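Local coordinates for protein 3'-5' exonuclease crn-4 (PDB 3CG7) that degrades RNA and DNA from the 3' end as a metal-dependent exonuclease and takes part in the breakdown of DNA during apoptosis, at residues A[217-222]-A[251-256]; A[79-84]-A[187-192]. One frame throughout, in Å; residues are numbered along the deposited sequence.

Contact 1 (A[217-222]-A[251-256]); sequences LLTCCA and PLVVTT. With ZN (zinc ion), chain C.
L217 and T219 pair with T255 and V253 as antiparallel hydrogen-bonded partners, each pair closed by two backbone bonds; V253 N to T219 O measures 2.6 Å at 164°. L218 and V254 form the non-hydrogen-bonded pair between them. The short strand axes meet at 132°, well short of strict antiparallel, evidence of a marked twist.

The sheet's two faces are built differently. On one, T219 and V253 lie side by side and point the same way, methyl against methyl (T219 CG2 to V253 CG1, 3.5 Å). T219 turns its OG1 anti to the backbone N (chi1 -159°), leaving CG2 for V253, while A222 CB comes in on the same CG1. On the other face L218 CD2 meets V254 CG2 at 3.7 Å, and W127 of helix 124-136 touches both side chains.

L252 links the sheet to the metal site. Its CB lies 4.1 Å from L218 CB and 3.7 Å from the carbonyl O of T219; beyond CG, the CD2 branch leans on C220, 3.8 Å from CA and only slightly farther from CB, and the side chain also touches Q131 of the same helix. A water donates to both C220 O and P251 O, bridging the two segments just past the last strand pair.

C220 SG, set between its own backbone N and carbonyl carbon, reaches the zinc ion at 2.4 Å, supplying the first ligand directly after the strand; the CxxC pair C270 and C273 with C280 completes a four-cysteine zinc site of a kind that is usually structural rather than catalytic.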
ATOM      1  N   LEU A 217      21.246  21.627  -9.908  1.00 44.93           N
ATOM      2  CA  LEU A 217      21.610  20.731 -10.988  1.00 45.47           C
ATOM      3  C   LEU A 217      21.778  19.319 -10.450  1.00 45.80           C
ATOM      4  O   LEU A 217      22.298  19.115  -9.347  1.00 45.40           O
ATOM      5  CB  LEU A 217      22.912  21.189 -11.654  1.00 45.69           C
ATOM      6  CG  LEU A 217      22.976  22.619 -12.216  1.00 46.28           C
ATOM      7  CD1 LEU A 217      24.340  23.232 -11.950  1.00 47.18           C
ATOM      8  CD2 LEU A 217      22.629  22.683 -13.698  1.00 45.15           C
ATOM      9  N   LEU A 218      21.336  18.347 -11.238  1.00 46.48           N
ATOM     10  CA  LEU A 218      21.468  16.952 -10.855  1.00 47.22           C
ATOM     11  C   LEU A 218      22.677  16.343 -11.518  1.00 48.11           C
ATOM     12  O   LEU A 218      22.796  16.338 -12.746  1.00 48.38           O
ATOM     13  CB  LEU A 218      20.198  16.158 -11.167  1.00 47.03           C
ATOM     14  CG  LEU A 218      18.944  16.631 -10.430  1.00 45.97           C
ATOM     15  CD1 LEU A 218      17.751  15.824 -10.866  1.00 44.79           C
ATOM     16  CD2 LEU A 218      19.138  16.555  -8.929  1.00 45.30           C
ATOM     17  N   THR A 219      23.579  15.835 -10.688  1.00 49.04           N
ATOM     18  CA  THR A 219      24.863  15.351 -11.153  1.00 50.07           C
ATOM     19  C   THR A 219      25.071  13.897 -10.727  1.00 50.66           C
ATOM     20  O   THR A 219      24.461  13.430  -9.766  1.00 50.47           O
ATOM     21  CB  THR A 219      25.994  16.279 -10.650  1.00 50.05           C
ATOM     22  OG1 THR A 219      27.154  16.108 -11.462  1.00 51.85           O
ATOM     23  CG2 THR A 219      26.344  16.007  -9.195  1.00 49.64           C
ATOM     24  N   CYS A 220      25.928  13.185 -11.448  1.00 51.69           N
ATOM     25  CA  CYS A 220      26.133  11.758 -11.204  1.00 53.07           C
ATOM     26  C   CYS A 220      27.098  11.459 -10.055  1.00 53.82           C
ATOM     27  O   CYS A 220      27.208  10.308  -9.615  1.00 54.24           O
ATOM     28  CB  CYS A 220      26.629  11.072 -12.474  1.00 52.81           C
ATOM     29  SG  CYS A 220      28.201  11.744 -13.070  1.00 54.50           S
ATOM     30  N   CYS A 221      27.796  12.477  -9.564  1.00 54.61           N
ATOM     31  CA  CYS A 221      28.867  12.236  -8.609  1.00 54.89           C
ATOM     32  C   CYS A 221      29.089  13.357  -7.604  1.00 54.98           C
ATOM     33  O   CYS A 221      28.983  14.534  -7.933  1.00 55.16           O
ATOM     34  CB  CYS A 221      30.162  11.952  -9.364  1.00 54.96           C
ATOM     35  SG  CYS A 221      31.400  11.122  -8.382  1.00 55.86           S
ATOM     36  N   ALA A 222      29.396  12.973  -6.372  1.00 55.22           N
ATOM     37  CA  ALA A 222      29.755  13.924  -5.326  1.00 55.76           C
ATOM     38  C   ALA A 222      30.790  13.306  -4.391  1.00 56.01           C
ATOM     39  O   ALA A 222      30.701  12.123  -4.050  1.00 56.03           O
ATOM     40  CB  ALA A 222      28.519  14.365  -4.545  1.00 55.73           C
ATOM     41  N   PRO A 251      21.017   7.495  -7.970  1.00 43.13           N
ATOM     42  CA  PRO A 251      22.220   7.798  -8.771  1.00 43.30           C
ATOM     43  C   PRO A 251      22.604   9.282  -8.831  1.00 43.51           C
ATOM     44  O   PRO A 251      23.763   9.619  -8.587  1.00 43.32           O
ATOM     45  CB  PRO A 251      21.875   7.277 -10.177  1.00 43.09           C
ATOM     46  CG  PRO A 251      20.429   6.889 -10.136  1.00 43.50           C
ATOM     47  CD  PRO A 251      20.068   6.641  -8.703  1.00 43.24           C
ATOM     48  N   LEU A 252      21.640  10.149  -9.143  1.00 43.71           N
ATOM     49  CA  LEU A 252      21.905  11.582  -9.324  1.00 43.59           C
ATOM     50  C   LEU A 252      21.744  12.372  -8.045  1.00 43.69           C
ATOM     51  O   LEU A 252      20.834  12.133  -7.258  1.00 43.98           O
ATOM     52  CB  LEU A 252      21.033  12.182 -10.428  1.00 43.18           C
ATOM     53  CG  LEU A 252      21.083  11.483 -11.790  1.00 43.45           C
ATOM     54  CD1 LEU A 252      20.141  12.166 -12.784  1.00 42.96           C
ATOM     55  CD2 LEU A 252      22.513  11.398 -12.350  1.00 42.51           C
ATOM     56  N   VAL A 253      22.637  13.331  -7.859  1.00 44.03           N
ATOM     57  CA  VAL A 253      22.715  14.096  -6.628  1.00 44.15           C
ATOM     58  C   VAL A 253      22.541  15.592  -6.948  1.00 44.33           C
ATOM     59  O   VAL A 253      22.893  16.043  -8.034  1.00 43.93           O
ATOM     60  CB  VAL A 253      24.058  13.758  -5.889  1.00 44.36           C
ATOM     61  CG1 VAL A 253      25.129  14.829  -6.112  1.00 43.75           C
ATOM     62  CG2 VAL A 253      23.819  13.531  -4.417  1.00 44.36           C
ATOM     63  N   VAL A 254      21.963  16.338  -6.008  1.00 45.04           N
ATOM     64  CA  VAL A 254      21.720  17.774  -6.172  1.00 45.62           C
ATOM     65  C   VAL A 254      22.993  18.574  -5.971  1.00 46.34           C
ATOM     66  O   VAL A 254      23.678  18.434  -4.957  1.00 46.00           O
ATOM     67  CB  VAL A 254      20.654  18.316  -5.176  1.00 45.51           C
ATOM     68  CG1 VAL A 254      20.572  19.850  -5.232  1.00 45.42           C
ATOM     69  CG2 VAL A 254      19.302  17.726  -5.467  1.00 45.59           C
ATOM     70  N   THR A 255      23.292  19.431  -6.940  1.00 47.49           N
ATOM     71  CA  THR A 255      24.385  20.379  -6.797  1.00 48.59           C
ATOM     72  C   THR A 255      23.908  21.822  -7.050  1.00 49.30           C
ATOM     73  O   THR A 255      23.201  22.100  -8.024  1.00 49.46           O
ATOM     74  CB  THR A 255      25.615  19.962  -7.650  1.00 48.69           C
ATOM     75  OG1 THR A 255      26.781  20.615  -7.147  1.00 48.72           O
ATOM     76  CG2 THR A 255      25.425  20.283  -9.129  1.00 48.45           C
ATOM     77  N   THR A 256      24.268  22.714  -6.133  1.00 49.98           N
ATOM     78  CA  THR A 256      23.866  24.121  -6.172  1.00 50.62           C
ATOM     79  C   THR A 256      24.778  24.949  -7.071  1.00 50.93           C
ATOM     80  O   THR A 256      25.977  24.691  -7.165  1.00 51.15           O
ATOM     81  CB  THR A 256      23.850  24.717  -4.740  1.00 50.64           C
ATOM     82  OG1 THR A 256      22.818  24.080  -3.978  1.00 50.98           O
ATOM     83  CG2 THR A 256      23.602  26.228  -4.753  1.00 51.00           C
TER
HETATM   84 ZN    ZN C 299      27.558  12.702 -15.160  1.00 58.48          ZN
HETATM   85  O   HOH W   1      25.808   8.239 -10.285  1.00 48.12           O

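Contact 2 (A[79-84]-A[187-192]); sequences VDFTGI and RAHDAM
F81 and H189 stack face to face, centroids 3.9 Å apart and planes inclined by 26°. The overlap is off-centre: F81 CZ sits over the imidazole near its rim, 3.3 Å from H189 CE1, while H189 CD2 lies above the phenyl face. Because F81 holds CG anti to its own N (chi1 -175°), its ring swings out from the end of helix 76-82 to meet the histidine. A188 CB lies over the opposite imidazole face, so the imidazole is sandwiched, and H189 CB rests on the backbone F81 O at 3.3 Å.

H189 precedes D194, a metal ligand, by five residues, and D194 OD2 accepts from H189 N; this spacing is consistent with the HxxxxD signature of DEDDh exonucleases in the RNase H-like fold. Replacing the histidine by an alanine takes away the imidazole, and the F81 ring would probably lose its stacking partner and be freer to turn.

The tight side runs inward from there. Buried T82 rests against metal ligand E27 of strand 20-28, and its OG1 accepts from I84 N at 3.2 Å, an ST turn, while its hydroxyl is hydrogen-bonded back to C78 O.

The stack too lies at the surface, F81 being exposed, and R187 is looser: an exposed chain, bent at chi3 (64°), held to one carbonyl O, that of T82, by NH2 at 3.0 Å, tilted from the carbonyl plane, and weakly by NH1 at 3.1 Å. G83, with positive phi, lays its CA over the guanidinium face, 3.9 Å from R187 CZ.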
ATOM      1  N   VAL A  79      -4.731   9.813   1.676  1.00 43.23           N
ATOM      2  CA  VAL A  79      -5.973  10.399   1.196  1.00 43.40           C
ATOM      3  C   VAL A  79      -6.235  11.713   1.930  1.00 43.66           C
ATOM      4  O   VAL A  79      -6.612  12.696   1.317  1.00 43.61           O
ATOM      5  CB  VAL A  79      -7.188   9.425   1.356  1.00 43.44           C
ATOM      6  CG1 VAL A  79      -8.522  10.135   1.063  1.00 42.62           C
ATOM      7  CG2 VAL A  79      -7.033   8.209   0.448  1.00 42.95           C
ATOM      8  N   ASP A  80      -6.024  11.719   3.241  1.00 44.28           N
ATOM      9  CA  ASP A  80      -6.281  12.905   4.058  1.00 44.96           C
ATOM     10  C   ASP A  80      -5.325  14.054   3.743  1.00 44.98           C
ATOM     11  O   ASP A  80      -5.726  15.217   3.712  1.00 45.07           O
ATOM     12  CB  ASP A  80      -6.218  12.556   5.543  1.00 45.03           C
ATOM     13  CG  ASP A  80      -7.416  11.757   5.996  1.00 46.33           C
ATOM     14  OD1 ASP A  80      -8.464  11.810   5.309  1.00 48.46           O
ATOM     15  OD2 ASP A  80      -7.316  11.076   7.035  1.00 47.42           O
ATOM     16  N   PHE A  81      -4.070  13.709   3.494  1.00 44.81           N
ATOM     17  CA  PHE A  81      -3.039  14.685   3.211  1.00 44.47           C
ATOM     18  C   PHE A  81      -3.237  15.346   1.840  1.00 44.02           C
ATOM     19  O   PHE A  81      -3.246  16.569   1.739  1.00 44.00           O
ATOM     20  CB  PHE A  81      -1.669  14.017   3.319  1.00 44.34           C
ATOM     21  CG  PHE A  81      -0.513  14.957   3.168  1.00 44.87           C
ATOM     22  CD1 PHE A  81      -0.159  15.819   4.200  1.00 44.75           C
ATOM     23  CD2 PHE A  81       0.241  14.967   1.997  1.00 45.15           C
ATOM     24  CE1 PHE A  81       0.929  16.680   4.064  1.00 44.42           C
ATOM     25  CE2 PHE A  81       1.330  15.828   1.855  1.00 44.66           C
ATOM     26  CZ  PHE A  81       1.671  16.679   2.890  1.00 43.95           C
ATOM     27  N   THR A  82      -3.420  14.533   0.802  1.00 43.47           N
ATOM     28  CA  THR A  82      -3.479  15.019  -0.577  1.00 42.72           C
ATOM     29  C   THR A  82      -4.889  15.380  -1.048  1.00 42.42           C
ATOM     30  O   THR A  82      -5.054  16.078  -2.064  1.00 42.62           O
ATOM     31  CB  THR A  82      -2.931  13.969  -1.553  1.00 42.78           C
ATOM     32  OG1 THR A  82      -3.812  12.837  -1.584  1.00 42.55           O
ATOM     33  CG2 THR A  82      -1.540  13.529  -1.137  1.00 42.80           C
ATOM     34  N   GLY A  83      -5.894  14.876  -0.332  1.00 41.54           N
ATOM     35  CA  GLY A  83      -7.294  15.022  -0.721  1.00 40.99           C
ATOM     36  C   GLY A  83      -7.741  14.180  -1.911  1.00 40.68           C
ATOM     37  O   GLY A  83      -8.868  14.320  -2.376  1.00 40.81           O
ATOM     38  N   ILE A  84      -6.869  13.311  -2.413  1.00 40.30           N
ATOM     39  CA  ILE A  84      -7.176  12.530  -3.606  1.00 40.27           C
ATOM     40  C   ILE A  84      -7.989  11.271  -3.258  1.00 40.45           C
ATOM     41  O   ILE A  84      -7.511  10.415  -2.522  1.00 40.68           O
ATOM     42  CB  ILE A  84      -5.894  12.133  -4.366  1.00 40.35           C
ATOM     43  CG1 ILE A  84      -5.107  13.383  -4.804  1.00 40.38           C
ATOM     44  CG2 ILE A  84      -6.240  11.246  -5.562  1.00 40.55           C
ATOM     45  CD1 ILE A  84      -3.735  13.096  -5.431  1.00 39.54           C
ATOM     46  N   ARG A 187      -6.686  24.720  -1.955  1.00 55.30           N
ATOM     47  CA  ARG A 187      -6.373  23.802  -0.863  1.00 55.64           C
ATOM     48  C   ARG A 187      -4.924  23.280  -0.954  1.00 54.64           C
ATOM     49  O   ARG A 187      -4.439  22.964  -2.042  1.00 54.43           O
ATOM     50  CB  ARG A 187      -7.377  22.643  -0.893  1.00 55.54           C
ATOM     51  CG  ARG A 187      -7.160  21.579   0.160  1.00 56.78           C
ATOM     52  CD  ARG A 187      -8.153  20.439   0.000  1.00 57.35           C
ATOM     53  NE  ARG A 187      -7.999  19.721  -1.265  1.00 61.10           N
ATOM     54  CZ  ARG A 187      -7.027  18.847  -1.528  1.00 62.26           C
ATOM     55  NH1 ARG A 187      -6.088  18.587  -0.618  1.00 62.49           N
ATOM     56  NH2 ARG A 187      -6.988  18.242  -2.713  1.00 62.94           N
ATOM     57  N   ALA A 188      -4.242  23.188   0.188  1.00 53.83           N
ATOM     58  CA  ALA A 188      -2.870  22.675   0.208  1.00 53.05           C
ATOM     59  C   ALA A 188      -2.799  21.200  -0.224  1.00 52.66           C
ATOM     60  O   ALA A 188      -3.692  20.401   0.080  1.00 52.57           O
ATOM     61  CB  ALA A 188      -2.226  22.889   1.573  1.00 52.69           C
ATOM     62  N   HIS A 189      -1.746  20.868  -0.966  1.00 52.11           N
ATOM     63  CA  HIS A 189      -1.458  19.493  -1.409  1.00 51.76           C
ATOM     64  C   HIS A 189      -2.341  18.952  -2.550  1.00 51.27           C
ATOM     65  O   HIS A 189      -2.220  17.786  -2.936  1.00 51.19           O
ATOM     66  CB  HIS A 189      -1.405  18.524  -0.218  1.00 51.73           C
ATOM     67  CG  HIS A 189      -0.680  19.074   0.969  1.00 52.05           C
ATOM     68  ND1 HIS A 189       0.663  19.394   0.938  1.00 52.11           N
ATOM     69  CD2 HIS A 189      -1.111  19.375   2.216  1.00 52.19           C
ATOM     70  CE1 HIS A 189       1.027  19.861   2.118  1.00 52.08           C
ATOM     71  NE2 HIS A 189      -0.029  19.859   2.913  1.00 52.82           N
ATOM     72  N   ASP A 190      -3.217  19.792  -3.091  1.00 50.64           N
ATOM     73  CA  ASP A 190      -3.740  19.550  -4.430  1.00 50.02           C
ATOM     74  C   ASP A 190      -2.667  20.050  -5.388  1.00 49.29           C
ATOM     75  O   ASP A 190      -2.211  21.189  -5.275  1.00 49.08           O
ATOM     76  CB  ASP A 190      -5.057  20.288  -4.678  1.00 50.10           C
ATOM     77  CG  ASP A 190      -5.484  20.229  -6.134  1.00 51.10           C
ATOM     78  OD1 ASP A 190      -5.257  21.217  -6.860  1.00 53.63           O
ATOM     79  OD2 ASP A 190      -6.012  19.191  -6.572  1.00 51.70           O
ATOM     80  N   ALA A 191      -2.267  19.201  -6.326  1.00 48.60           N
ATOM     81  CA  ALA A 191      -1.128  19.505  -7.190  1.00 47.88           C
ATOM     82  C   ALA A 191      -1.297  20.800  -7.975  1.00 47.44           C
ATOM     83  O   ALA A 191      -0.340  21.563  -8.127  1.00 47.27           O
ATOM     84  CB  ALA A 191      -0.837  18.345  -8.119  1.00 47.66           C
ATOM     85  N   MET A 192      -2.514  21.047  -8.459  1.00 46.91           N
ATOM     86  CA  MET A 192      -2.794  22.236  -9.260  1.00 46.29           C
ATOM     87  C   MET A 192      -2.842  23.506  -8.409  1.00 46.02           C
ATOM     88  O   MET A 192      -2.321  24.539  -8.818  1.00 46.05           O
ATOM     89  CB  MET A 192      -4.070  22.054 -10.091  1.00 46.09           C
ATOM     90  CG  MET A 192      -4.399  23.201 -11.048  1.00 45.50           C
ATOM     91  SD  MET A 192      -3.054  23.699 -12.160  1.00 45.70           S
ATOM     92  CE  MET A 192      -3.070  22.417 -13.413  1.00 44.00           C
TER

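Overall arrangement
From the N terminus the chain first lays down strands 20-28, 41-50 and 55-67, then enters helix 76-82, whose end opens contact 2. The next 102 residues, about half of them helical and including strands 116-120 and 147-150, form the loop that contact 2 closes at 187-192, tying that helix end to the turn that leads into helix 191-207. This helix leads on to strand 216-219, where contact 1 opens; after 28 residues containing helix 239-249, strand 253-256 closes it at the sheet's edge. The two loops lie in series, neither nested nor crossed. Their centres are 29 Å apart, nearest atoms about 19 Å, on opposite sides of the chain's centre.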